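Local coordinates for response regulator ChrA (Corynebacterium diphtheriae, PDB 4YN8), which serves as the response regulator of a haem-sensing two-component system and probably controls transcription by binding DNA through a LuxR-type helix-turn-helix domain, at residues Ser183-Asp188 with Ile194-Gln199; Leu151-Gln156 with Ala165-Ser170; Pro76-Thr81 with His111-Ala116; Ile48-Thr53 with Val115-Gly120. The protein carries 1 engineered substitution. All coordinates share one frame; numbering follows the deposited sequence.

Interaction 1. Residues Ser183-Asp188 with Ile194-Gln199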
loop_
_atom_site.group_PDB
_atom_site.type_symbol
_atom_site.label_atom_id
_atom_site.label_comp_id
_atom_site.label_asym_id
_atom_site.label_seq_id
_atom_site.Cartn_x
_atom_site.Cartn_y
_atom_site.Cartn_z
ATOM N N SER A 183 -7.885 -16.641 -12.582
ATOM C CA SER A 183 -7.130 -15.512 -12.030
ATOM C C SER A 183 -5.695 -15.463 -12.621
ATOM O O SER A 183 -5.267 -14.415 -13.103
ATOM C CB SER A 183 -7.178 -15.551 -10.501
ATOM O OG SER A 183 -6.090 -14.846 -9.939
ATOM N N LYS A 184 -4.996 -16.589 -12.662
ATOM C CA LYS A 184 -3.645 -16.681 -13.215
ATOM C C LYS A 184 -3.587 -16.330 -14.704
ATOM O O LYS A 184 -2.585 -15.765 -15.179
ATOM C CB LYS A 184 -3.073 -18.092 -13.036
ATOM C CG LYS A 184 -3.046 -18.601 -11.603
ATOM C CD LYS A 184 -1.926 -17.968 -10.843
ATOM C CE LYS A 184 -0.635 -18.706 -11.122
ATOM N NZ LYS A 184 0.501 -17.841 -10.740
ATOM N N LEU A 185 -4.622 -16.723 -15.425
ATOM C CA LEU A 185 -4.727 -16.493 -16.885
ATOM C C LEU A 185 -5.267 -15.119 -17.269
ATOM O O LEU A 185 -5.226 -14.751 -18.438
ATOM C CB LEU A 185 -5.578 -17.594 -17.528
ATOM C CG LEU A 185 -4.956 -18.990 -17.416
ATOM C CD1 LEU A 185 -5.860 -19.983 -18.134
ATOM C CD2 LEU A 185 -3.563 -19.055 -17.992
ATOM N N GLY A 186 -5.833 -14.387 -16.310
ATOM C CA GLY A 186 -6.438 -13.087 -16.606
ATOM C C GLY A 186 -7.757 -13.159 -17.325
ATOM O O GLY A 186 -8.054 -12.310 -18.176
ATOM N N VAL A 187 -8.573 -14.182 -17.044
ATOM C CA VAL A 187 -9.823 -14.393 -17.778
ATOM C C VAL A 187 -10.920 -14.657 -16.777
ATOM O O VAL A 187 -10.646 -14.787 -15.587
ATOM C CB VAL A 187 -9.728 -15.590 -18.758
ATOM C CG1 VAL A 187 -8.569 -15.383 -19.730
ATOM C CG2 VAL A 187 -9.527 -16.901 -18.009
ATOM N N ASP A 188 -12.150 -14.785 -17.252
ATOM C CA ASP A 188 -13.258 -15.062 -16.317
ATOM C C ASP A 188 -14.251 -16.099 -16.801
ATOM O O ASP A 188 -15.341 -16.234 -16.240
ATOM C CB ASP A 188 -13.966 -13.749 -15.965
ATOM C CG ASP A 188 -14.760 -13.181 -17.120
ATOM O OD1 ASP A 188 -14.993 -13.874 -18.123
ATOM O OD2 ASP A 188 -15.189 -11.998 -17.022
ATOM N N ILE A 194 -9.250 -21.401 -22.194
ATOM C CA ILE A 194 -8.639 -22.274 -23.178
ATOM C C ILE A 194 -7.818 -21.459 -24.178
ATOM O O ILE A 194 -6.679 -21.834 -24.481
ATOM C CB ILE A 194 -9.667 -23.141 -23.934
ATOM C CG1 ILE A 194 -10.323 -24.162 -22.982
ATOM C CG2 ILE A 194 -9.018 -23.882 -25.111
ATOM C CD1 ILE A 194 -9.309 -25.124 -22.388
ATOM N N THR A 195 -8.398 -20.384 -24.691
ATOM C CA THR A 195 -7.632 -19.475 -25.580
ATOM C C THR A 195 -6.350 -18.960 -24.926
ATOM O O THR A 195 -5.274 -19.013 -25.543
ATOM C CB THR A 195 -8.499 -18.286 -26.008
ATOM O OG1 THR A 195 -9.628 -18.814 -26.682
ATOM C CG2 THR A 195 -7.763 -17.365 -26.929
ATOM N N ALA A 196 -6.421 -18.510 -23.687
ATOM C CA ALA A 196 -5.232 -18.026 -23.016
ATOM C C ALA A 196 -4.206 -19.139 -22.803
ATOM O O ALA A 196 -3.015 -18.919 -22.942
ATOM C CB ALA A 196 -5.570 -17.371 -21.687
ATOM N N ALA A 197 -4.679 -20.341 -22.447
ATOM C CA ALA A 197 -3.787 -21.454 -22.177
ATOM C C ALA A 197 -3.074 -21.868 -23.468
ATOM O O ALA A 197 -1.922 -22.246 -23.446
ATOM C CB ALA A 197 -4.554 -22.621 -21.636
ATOM N N ARG A 198 -3.780 -21.762 -24.580
ATOM C CA ARG A 198 -3.148 -22.025 -25.895
ATOM C C ARG A 198 -2.117 -20.950 -26.295
ATOM O O ARG A 198 -1.009 -21.316 -26.739
ATOM C CB ARG A 198 -4.205 -22.139 -26.995
ATOM C CG ARG A 198 -5.057 -23.361 -26.872
ATOM C CD ARG A 198 -6.169 -23.349 -27.879
ATOM N NE ARG A 198 -6.805 -24.656 -28.008
ATOM C CZ ARG A 198 -7.913 -24.855 -28.700
ATOM N NH1 ARG A 198 -8.500 -23.823 -29.312
ATOM N NH2 ARG A 198 -8.369 -26.096 -28.809
ATOM N N GLN A 199 -2.445 -19.671 -26.094
ATOM C CA GLN A 199 -1.523 -18.584 -26.415
ATOM C C GLN A 199 -0.277 -18.674 -25.563
ATOM O O GLN A 199 0.859 -18.433 -26.024
ATOM C CB GLN A 199 -2.204 -17.245 -26.172
ATOM C CG GLN A 199 -3.295 -17.005 -27.187
ATOM C CD GLN A 199 -4.136 -15.811 -26.856
ATOM O OE1 GLN A 199 -4.128 -15.333 -25.707
ATOM N NE2 GLN A 199 -4.897 -15.322 -27.838
#

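Interaction 2. Residues Leu151-Gln156 with Ala165-Ser170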
loop_
_atom_site.group_PDB
_atom_site.type_symbol
_atom_site.label_atom_id
_atom_site.label_comp_id
_atom_site.label_asym_id
_atom_site.label_seq_id
_atom_site.Cartn_x
_atom_site.Cartn_y
_atom_site.Cartn_z
ATOM N N LEU A 151 -7.045 -27.844 -17.324
ATOM C CA LEU A 151 -7.111 -27.104 -18.634
ATOM C C LEU A 151 -7.143 -28.041 -19.839
ATOM O O LEU A 151 -7.941 -27.816 -20.793
ATOM C CB LEU A 151 -5.967 -26.118 -18.733
ATOM C CG LEU A 151 -6.136 -24.891 -17.867
ATOM C CD1 LEU A 151 -4.750 -24.268 -17.686
ATOM C CD2 LEU A 151 -7.116 -23.897 -18.479
ATOM N N GLN A 152 -6.324 -29.078 -19.813
ATOM C CA GLN A 152 -6.253 -30.057 -20.933
ATOM C C GLN A 152 -7.608 -30.731 -21.102
ATOM O O GLN A 152 -8.066 -30.999 -22.233
ATOM C CB GLN A 152 -5.171 -31.070 -20.687
ATOM C CG GLN A 152 -3.797 -30.454 -20.846
ATOM C CD GLN A 152 -2.676 -31.331 -20.454
ATOM O OE1 GLN A 152 -2.794 -32.181 -19.551
ATOM N NE2 GLN A 152 -1.599 -31.233 -21.186
ATOM N N ASN A 153 -8.280 -31.018 -19.987
ATOM C CA ASN A 153 -9.642 -31.572 -20.100
ATOM C C ASN A 153 -10.723 -30.563 -20.449
ATOM O O ASN A 153 -11.689 -30.911 -21.176
ATOM C CB ASN A 153 -9.982 -32.379 -18.821
ATOM C CG ASN A 153 -9.193 -33.666 -18.728
ATOM O OD1 ASN A 153 -8.109 -33.751 -18.133
ATOM N ND2 ASN A 153 -9.691 -34.657 -19.368
ATOM N N LEU A 154 -10.582 -29.321 -20.000
ATOM C CA LEU A 154 -11.492 -28.263 -20.418
ATOM C C LEU A 154 -11.412 -28.093 -21.950
ATOM O O LEU A 154 -12.431 -27.795 -22.593
ATOM C CB LEU A 154 -11.152 -26.891 -19.826
ATOM C CG LEU A 154 -11.644 -26.396 -18.483
ATOM C CD1 LEU A 154 -11.144 -24.958 -18.293
ATOM C CD2 LEU A 154 -13.173 -26.481 -18.372
ATOM N N GLU A 155 -10.205 -28.242 -22.487
ATOM C CA GLU A 155 -9.981 -28.102 -23.959
ATOM C C GLU A 155 -10.775 -29.163 -24.731
ATOM O O GLU A 155 -11.183 -28.929 -25.871
ATOM C CB GLU A 155 -8.500 -28.269 -24.280
ATOM C CG GLU A 155 -8.146 -27.847 -25.705
ATOM C CD GLU A 155 -6.699 -28.095 -26.113
ATOM O OE1 GLU A 155 -6.036 -28.989 -25.516
ATOM O OE2 GLU A 155 -6.252 -27.457 -27.127
ATOM N N GLN A 156 -10.955 -30.345 -24.142
ATOM C CA GLN A 156 -11.736 -31.410 -24.749
ATOM C C GLN A 156 -13.248 -31.246 -24.590
ATOM O O GLN A 156 -13.987 -32.093 -25.030
ATOM C CB GLN A 156 -11.290 -32.754 -24.206
ATOM C CG GLN A 156 -9.859 -33.084 -24.548
ATOM C CD GLN A 156 -9.330 -34.200 -23.688
ATOM O OE1 GLN A 156 -9.877 -35.288 -23.695
ATOM N NE2 GLN A 156 -8.295 -33.932 -22.919
ATOM N N ALA A 165 -15.873 -36.299 -12.508
ATOM C CA ALA A 165 -15.970 -37.741 -12.664
ATOM C C ALA A 165 -14.652 -38.325 -13.189
ATOM O O ALA A 165 -14.151 -39.353 -12.700
ATOM C CB ALA A 165 -17.127 -38.057 -13.592
ATOM N N LYS A 166 -14.042 -37.636 -14.149
ATOM C CA LYS A 166 -12.827 -38.125 -14.759
ATOM C C LYS A 166 -11.613 -38.036 -13.850
ATOM O O LYS A 166 -10.750 -38.940 -13.839
ATOM C CB LYS A 166 -12.607 -37.359 -16.061
ATOM C CG LYS A 166 -11.449 -37.921 -16.854
ATOM C CD LYS A 166 -11.300 -37.258 -18.206
ATOM C CE LYS A 166 -9.998 -37.728 -18.855
ATOM N NZ LYS A 166 -10.049 -37.265 -20.265
ATOM N N LEU A 167 -11.530 -36.959 -13.078
ATOM C CA LEU A 167 -10.360 -36.700 -12.241
ATOM C C LEU A 167 -10.530 -37.228 -10.796
ATOM O O LEU A 167 -9.597 -37.160 -9.981
ATOM C CB LEU A 167 -10.073 -35.184 -12.187
ATOM C CG LEU A 167 -9.789 -34.628 -13.599
ATOM C CD1 LEU A 167 -9.419 -33.157 -13.544
ATOM C CD2 LEU A 167 -8.720 -35.397 -14.326
ATOM N N PHE A 168 -11.736 -37.689 -10.491
ATOM C CA PHE A 168 -12.095 -38.168 -9.127
ATOM C C PHE A 168 -11.910 -37.136 -8.069
ATOM O O PHE A 168 -11.383 -37.419 -6.982
ATOM C CB PHE A 168 -11.327 -39.435 -8.749
ATOM C CG PHE A 168 -11.531 -40.564 -9.686
ATOM C CD1 PHE A 168 -12.526 -41.493 -9.479
ATOM C CD2 PHE A 168 -10.656 -40.750 -10.768
ATOM C CE1 PHE A 168 -12.704 -42.562 -10.353
ATOM C CE2 PHE A 168 -10.829 -41.812 -11.650
ATOM C CZ PHE A 168 -11.863 -42.709 -11.435
ATOM N N ILE A 169 -12.375 -35.919 -8.351
ATOM C CA ILE A 169 -12.408 -34.861 -7.346
ATOM C C ILE A 169 -13.813 -34.265 -7.426
ATOM O O ILE A 169 -14.505 -34.409 -8.438
ATOM C CB ILE A 169 -11.303 -33.786 -7.565
ATOM C CG1 ILE A 169 -11.396 -33.200 -8.991
ATOM C CG2 ILE A 169 -9.917 -34.368 -7.370
ATOM C CD1 ILE A 169 -10.395 -32.075 -9.274
ATOM N N SER A 170 -14.243 -33.588 -6.372
ATOM C CA SER A 170 -15.602 -33.102 -6.309
ATOM C C SER A 170 -15.786 -31.943 -7.276
ATOM O O SER A 170 -14.828 -31.206 -7.566
ATOM C CB SER A 170 -15.917 -32.624 -4.896
ATOM O OG SER A 170 -15.245 -31.407 -4.568
#

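Interaction 3. Residues Pro76-Thr81 with His111-Ala116. With SO4 (sulfate ion), chain B.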
loop_
_atom_site.group_PDB
_atom_site.type_symbol
_atom_site.label_atom_id
_atom_site.label_comp_id
_atom_site.label_asym_id
_atom_site.label_seq_id
_atom_site.Cartn_x
_atom_site.Cartn_y
_atom_site.Cartn_z
ATOM N N PRO A 76 1.110 20.893 3.432
ATOM C CA PRO A 76 1.736 19.728 2.824
ATOM C C PRO A 76 1.952 18.651 3.867
ATOM O O PRO A 76 2.054 18.932 5.060
ATOM C CB PRO A 76 3.069 20.280 2.329
ATOM C CG PRO A 76 3.415 21.369 3.237
ATOM C CD PRO A 76 2.063 22.012 3.546
ATOM N N VAL A 77 1.995 17.405 3.392
ATOM C CA VAL A 77 2.008 16.201 4.227
ATOM C C VAL A 77 3.280 15.384 3.983
ATOM O O VAL A 77 3.693 15.203 2.822
ATOM C CB VAL A 77 0.822 15.317 3.903
ATOM C CG1 VAL A 77 0.839 13.983 4.659
ATOM C CG2 VAL A 77 -0.458 16.113 4.133
ATOM N N LEU A 78 3.913 14.972 5.076
ATOM C CA LEU A 78 4.975 13.992 5.046
ATOM C C LEU A 78 4.406 12.704 5.620
ATOM O O LEU A 78 3.994 12.671 6.794
ATOM C CB LEU A 78 6.196 14.484 5.862
ATOM C CG LEU A 78 7.269 13.457 6.191
ATOM C CD1 LEU A 78 7.864 13.013 4.839
ATOM C CD2 LEU A 78 8.300 14.128 7.086
ATOM N N ILE A 79 4.375 11.621 4.814
ATOM C CA ILE A 79 3.916 10.322 5.273
ATOM C C ILE A 79 5.104 9.509 5.744
ATOM O O ILE A 79 6.125 9.404 5.033
ATOM C CB ILE A 79 3.194 9.548 4.146
ATOM C CG1 ILE A 79 1.874 10.216 3.851
ATOM C CG2 ILE A 79 3.003 8.085 4.502
ATOM C CD1 ILE A 79 1.135 9.609 2.643
ATOM N N LEU A 80 4.946 8.970 6.945
ATOM C CA LEU A 80 5.932 8.065 7.570
ATOM C C LEU A 80 5.408 6.663 7.612
ATOM O O LEU A 80 4.245 6.404 7.947
ATOM C CB LEU A 80 6.296 8.502 8.950
ATOM C CG LEU A 80 6.839 9.920 9.137
ATOM C CD1 LEU A 80 7.180 10.230 10.593
ATOM C CD2 LEU A 80 8.008 10.243 8.257
ATOM N N THR A 81 6.273 5.718 7.279
ATOM C CA THR A 81 5.858 4.332 7.387
ATOM C C THR A 81 7.046 3.469 7.760
ATOM O O THR A 81 8.084 3.986 8.143
ATOM C CB THR A 81 5.128 3.910 6.117
ATOM O OG1 THR A 81 4.375 2.697 6.323
ATOM C CG2 THR A 81 6.058 3.802 4.923
ATOM N N HIS A 111 14.578 15.431 9.776
ATOM C CA HIS A 111 14.664 16.883 9.760
ATOM C C HIS A 111 14.613 17.422 8.355
ATOM O O HIS A 111 13.836 18.322 8.031
ATOM C CB HIS A 111 15.968 17.349 10.461
ATOM C CG HIS A 111 16.292 18.776 10.197
ATOM N ND1 HIS A 111 16.978 19.180 9.060
ATOM C CD2 HIS A 111 15.988 19.906 10.876
ATOM C CE1 HIS A 111 17.051 20.501 9.046
ATOM N NE2 HIS A 111 16.487 20.957 10.151
ATOM N N ASP A 112 15.453 16.873 7.469
ATOM C CA ASP A 112 15.504 17.350 6.128
ATOM C C ASP A 112 14.189 17.147 5.364
ATOM O O ASP A 112 13.826 18.005 4.518
ATOM C CB ASP A 112 16.631 16.646 5.380
ATOM C CG ASP A 112 18.024 17.094 5.878
ATOM O OD1 ASP A 112 18.135 17.966 6.796
ATOM O OD2 ASP A 112 19.046 16.516 5.371
ATOM N N ALA A 113 13.524 16.023 5.636
ATOM C CA ALA A 113 12.180 15.749 5.047
ATOM C C ALA A 113 11.118 16.751 5.506
ATOM O O ALA A 113 10.310 17.233 4.705
ATOM C CB ALA A 113 11.727 14.335 5.327
ATOM N N VAL A 114 11.157 17.117 6.777
ATOM C CA VAL A 114 10.252 18.170 7.252
ATOM C C VAL A 114 10.522 19.507 6.592
ATOM O O VAL A 114 9.596 20.214 6.112
ATOM C CB VAL A 114 10.266 18.279 8.776
ATOM C CG1 VAL A 114 9.455 19.471 9.235
ATOM C CG2 VAL A 114 9.722 16.978 9.400
ATOM N N VAL A 115 11.770 19.888 6.500
ATOM C CA VAL A 115 12.073 21.133 5.838
ATOM C C VAL A 115 11.685 21.137 4.380
ATOM O O VAL A 115 11.109 22.100 3.872
ATOM C CB VAL A 115 13.595 21.478 5.994
ATOM C CG1 VAL A 115 13.948 22.658 5.103
ATOM C CG2 VAL A 115 13.953 21.754 7.456
ATOM N N ALA A 116 11.997 20.062 3.663
ATOM C CA ALA A 116 11.648 19.934 2.235
ATOM C C ALA A 116 10.164 20.033 2.009
ATOM O O ALA A 116 9.704 20.728 1.134
ATOM C CB ALA A 116 12.119 18.606 1.708
HETATM S S SO4 B . 2.365 2.659 9.153
HETATM O O1 SO4 B . 3.634 2.459 9.877
HETATM O O2 SO4 B . 1.971 1.396 8.526
HETATM O O3 SO4 B . 1.195 3.108 9.947
HETATM O O4 SO4 B . 2.550 3.713 8.056
#

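Interaction 4. Residues Ile48-Thr53 with Val115-Gly120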
loop_
_atom_site.group_PDB
_atom_site.type_symbol
_atom_site.label_atom_id
_atom_site.label_comp_id
_atom_site.label_asym_id
_atom_site.label_seq_id
_atom_site.Cartn_x
_atom_site.Cartn_y
_atom_site.Cartn_z
ATOM N N ILE A 48 -0.632 25.302 11.274
ATOM C CA ILE A 48 0.170 24.091 10.999
ATOM C C ILE A 48 0.892 24.235 9.698
ATOM O O ILE A 48 0.253 24.419 8.656
ATOM C CB ILE A 48 -0.713 22.862 10.909
ATOM C CG1 ILE A 48 -1.569 22.686 12.175
ATOM C CG2 ILE A 48 0.104 21.589 10.566
ATOM C CD1 ILE A 48 -0.842 22.604 13.478
ATOM N N ASP A 49 2.216 24.168 9.753
ATOM C CA ASP A 49 3.053 24.316 8.538
ATOM C C ASP A 49 3.219 22.986 7.765
ATOM O O ASP A 49 3.228 22.982 6.538
ATOM C CB ASP A 49 4.420 24.807 8.941
ATOM C CG ASP A 49 4.431 26.251 9.438
ATOM O OD1 ASP A 49 3.686 27.070 8.852
ATOM O OD2 ASP A 49 5.177 26.547 10.401
ATOM N N VAL A 50 3.322 21.888 8.510
ATOM C CA VAL A 50 3.543 20.554 7.939
ATOM C C VAL A 50 2.738 19.549 8.773
ATOM O O VAL A 50 2.791 19.604 9.998
ATOM C CB VAL A 50 5.048 20.191 8.002
ATOM C CG1 VAL A 50 5.234 18.779 7.528
ATOM C CG2 VAL A 50 5.918 21.147 7.121
ATOM N N VAL A 51 2.040 18.655 8.110
ATOM C CA VAL A 51 1.455 17.517 8.759
ATOM C C VAL A 51 2.338 16.292 8.549
ATOM O O VAL A 51 2.673 15.959 7.377
ATOM C CB VAL A 51 0.030 17.220 8.234
ATOM C CG1 VAL A 51 -0.495 15.918 8.783
ATOM C CG2 VAL A 51 -0.930 18.351 8.554
ATOM N N VAL A 52 2.713 15.662 9.645
ATOM C CA VAL A 52 3.519 14.445 9.597
ATOM C C VAL A 52 2.609 13.322 10.065
ATOM O O VAL A 52 2.147 13.324 11.206
ATOM C CB VAL A 52 4.772 14.569 10.475
ATOM C CG1 VAL A 52 5.564 13.266 10.506
ATOM C CG2 VAL A 52 5.640 15.734 10.002
ATOM N N THR A 53 2.349 12.343 9.189
ATOM C CA THR A 53 1.340 11.323 9.496
ATOM C C THR A 53 1.795 9.912 9.121
ATOM O O THR A 53 2.570 9.775 8.230
ATOM C CB THR A 53 -0.011 11.608 8.776
ATOM O OG1 THR A 53 -1.038 10.680 9.259
ATOM C CG2 THR A 53 0.057 11.482 7.304
ATOM N N VAL A 115 11.770 19.888 6.500
ATOM C CA VAL A 115 12.073 21.133 5.838
ATOM C C VAL A 115 11.685 21.137 4.380
ATOM O O VAL A 115 11.109 22.100 3.872
ATOM C CB VAL A 115 13.595 21.478 5.994
ATOM C CG1 VAL A 115 13.948 22.658 5.103
ATOM C CG2 VAL A 115 13.953 21.754 7.456
ATOM N N ALA A 116 11.997 20.062 3.663
ATOM C CA ALA A 116 11.648 19.934 2.235
ATOM C C ALA A 116 10.164 20.033 2.009
ATOM O O ALA A 116 9.704 20.728 1.134
ATOM C CB ALA A 116 12.119 18.606 1.708
ATOM N N THR A 117 9.410 19.378 2.892
ATOM C CA THR A 117 7.941 19.375 2.801
ATOM C C THR A 117 7.406 20.777 2.989
ATOM O O THR A 117 6.516 21.196 2.246
ATOM C CB THR A 117 7.355 18.401 3.824
ATOM O OG1 THR A 117 7.854 17.075 3.532
ATOM C CG2 THR A 117 5.807 18.336 3.748
ATOM N N PHE A 118 7.930 21.469 3.977
ATOM C CA PHE A 118 7.569 22.875 4.235
ATOM C C PHE A 118 7.851 23.775 3.042
ATOM O O PHE A 118 7.069 24.669 2.738
ATOM C CB PHE A 118 8.318 23.373 5.426
ATOM C CG PHE A 118 8.008 24.807 5.806
ATOM C CD1 PHE A 118 6.698 25.215 6.007
ATOM C CD2 PHE A 118 9.043 25.709 5.985
ATOM C CE1 PHE A 118 6.396 26.523 6.404
ATOM C CE2 PHE A 118 8.758 27.012 6.396
ATOM C CZ PHE A 118 7.438 27.414 6.613
ATOM N N GLU A 119 8.990 23.557 2.389
ATOM C CA GLU A 119 9.394 24.370 1.221
ATOM C C GLU A 119 8.769 23.908 -0.082
ATOM O O GLU A 119 8.994 24.486 -1.146
ATOM C CB GLU A 119 10.920 24.391 1.110
ATOM C CG GLU A 119 11.624 24.946 2.327
ATOM C CD GLU A 119 13.143 24.929 2.262
ATOM O OE1 GLU A 119 13.722 24.249 1.404
ATOM O OE2 GLU A 119 13.747 25.574 3.152
ATOM N N GLY A 120 7.983 22.856 -0.056
ATOM C CA GLY A 120 7.254 22.415 -1.223
ATOM C C GLY A 120 8.125 21.629 -2.175
ATOM O O GLY A 120 7.811 21.570 -3.349
#

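Interaction 1. Residues Ser183-Asp188 with Ile194-Gln199
Leu185 and Val187 converge on the methyl group of Ala196, which projects from helix 190-199 toward the end of helix 171-185. From Leu185 it is CB that does the touching, 4.2 Å from Ala196 CB; from Val187 it is the CG1 branch, whose distance to Ala196 CB is 4.1 Å. The small side chain of Ala196 lets the backbones come close, with the CA atoms of Leu185 and Ala196 6.3 Å apart. Beyond CB, the Leu185 chain places CG beside its own backbone N (chi1 -64°) and runs on extended, which carries CD1 past Ala196 to within 4.5 Å of Ala197 N.

What sets the two side chains in place is the turn between them. Gly186 adopts a positive phi of 74° and closes helix 171-185 in a Schellman motif, its N bonding back to Ser183 O at 3.3 Å. The chain then opens at Val187, whose side chain faces the same helix as Leu185 does. One layer further out, Leu185 also touches Leu151 of helix 145-155, while Val187 leans on Ala192 and Ala193 of helix 190-199. Helices 171-185 and 190-199 are the last two of the four in the LuxR-type DNA-binding domain, and 171-185 is probably the recognition helix, as in other LuxR-type domains. Across the two segments the side-chain contacts are apolar, so the cohesion depends on close fit and burial and not on directional bonds.

Interaction 2. Residues Leu151-Gln156 with Ala165-Ser170
Lys166 reaches toward Asn153 as a fully extended rod: its CG lies opposite the backbone N (chi1 -173°), and every later torsion stays near trans. Asn153 answers from helix 145-155 with CG folded beside its own backbone N (chi1 -70°), presenting the amide to the outer part of the lysine chain, which passes it at a slant. The atom modelled as Asn153 ND2 is 2.8 Å from Lys166 NZ. That amide is probably turned over in the model, so which of its ends faces the ammonium is doubtful, and once it is turned back the pair may be a hydrogen bond.

In the helix-turn-helix of LuxR-type domains, helix 160-167 is the first element and helix 171-185, the presumed recognition helix, the second; helix 145-155 packs against this pair. Lys166 and Leu167 therefore mark the end of the first element. The turn follows at once: Phe168 takes a positive phi, and Ser170 occupies the N-cap of helix 171-185, its OG bonded to Thr173 OG1.

Leu167 adds a smaller, more sheltered contribution. Its side chain slides past that of Asn153 in the opposite direction and rests also on Arg146, Glu149 and Ile150 of helix 145-155. On the exposed side, Gln156 crosses the lysine at about a right angle, with Gln156 OE1 4.0 Å from Lys166 NZ. The other end of this amide is tied back to its own helix, Gln156 NE2 donating to Gln152 O at 3.0 Å from well above the carbonyl plane.

Interaction 3. Residues Pro76-Thr81 with His111-Ala116
Leu78 pushes one methyl group, CD2, between Ala113 and Val114 on the buried side of helix 107-119. The distance from Leu78 CD2 to Ala113 CB is 3.9 Å, and Leu78 CD2 lies equally far from Val114 CG2. The second branch stays on the alanine alone, with Leu78 CD1 4.1 Å from Ala113 CB. Two torsions aim the fork: CG swings opposite the backbone N (chi1 167°), and chi2 of 64° turns it so that both methyls face Ala113. Val114 meets it at about a right angle, offering CG2, the branch beside its backbone N. Leu110 and Thr117 of the same helix also touch Leu78.

On the outer part of the helix His111 is held at both nitrogens. His111 ND1 donates to Asp112 OD1 at 2.8 Å, the acceptor lying in the ring plane, and NE2 is bonded to Asp30 OD2. Two carboxylate partners fix the rotation of the imidazole and would probably favour its doubly protonated form.

At the far end of strand 77-81, Thr81 has OG1 opposite its backbone N, which aims the hydroxyl at a bound sulfate, probably from the crystallisation liquor. Thr81 OG1 donates to sulfate O4 at 2.7 Å, and Thr85, Lys103 and the backbone N atoms of Ile55 and Gln56 complete the grip. Strand and helix form part of a CheY-like receiver domain, whose threonine at the end of this strand and lysine following the next strand (Lys103) typically line the phosphorylation pocket; the sulfate probably occupies the place of the phosphoryl group.

Interaction 4. Residues Ile48-Thr53 with Val115-Gly120
Val50 is the tight point: its two methyl groups are divided between neighbouring residues of helix 107-119. Val50 CG1 meets Thr117 CG2 at 3.8 Å, whereas Val50 CG2 presses on Phe118 at the root of the side chain, 3.7 Å from Phe118 CB. The CA atoms of Val50 and Phe118 are 5.9 Å apart. Thr117 can show its methyl to the strand because its hydroxyl is turned back to Ala113 O within the helix.

Toward solvent the packing changes character. The phenyl group of Phe118, with CG opposite the backbone N (chi1 -179°), runs alongside Asp49 and points the same way. The CD1-CE1 side of the ring engages, Phe118 CE1 lying 3.6 Å from Asp49 CB and from Asp49 CG, with the carboxylate and ring planes 51° apart. Phe118 as a whole is exposed, yet Asp49 is buried, and its charge is met by a salt bridge to Arg7; a bound magnesium ion lies about 4 Å from its side chain.

Just beyond, Gly120, with positive phi, makes a Schellman motif at the C-terminal turn. Strand 50-53 lies between strands 6-11 and 77-81 of the parallel receiver sheet, and helix 107-119 covers one side of all three here: Phe118 also touches Ile6, and Thr117 touches Leu78. Val51 faces the other way, onto Leu65 and Leu69 of helix 62-72.

How the interactions relate
The four contacts fall into two distant pairs. Interactions 3 and 4 have centres 6 Å apart and share Val115 and Ala116 of helix 107-119; their strands are neighbours, with Leu78 N probably bonded to Val51 O at 2.8 Å. Thr53 leads directly to Asp54, which with Asp12 and His14 binds a magnesium ion, while Thr81 binds a sulfate. Interactions 1 and 2, centres 16 Å apart, lie in the DNA-binding domain and are joined by a salt bridge from Arg198 NE to Glu155 OE2 (3.0 Å) and by Ile194, which packs on Leu154 and Glu155. Interactions 1 and 3 have their nearest atoms about 26 Å apart, so the two pairs do not touch.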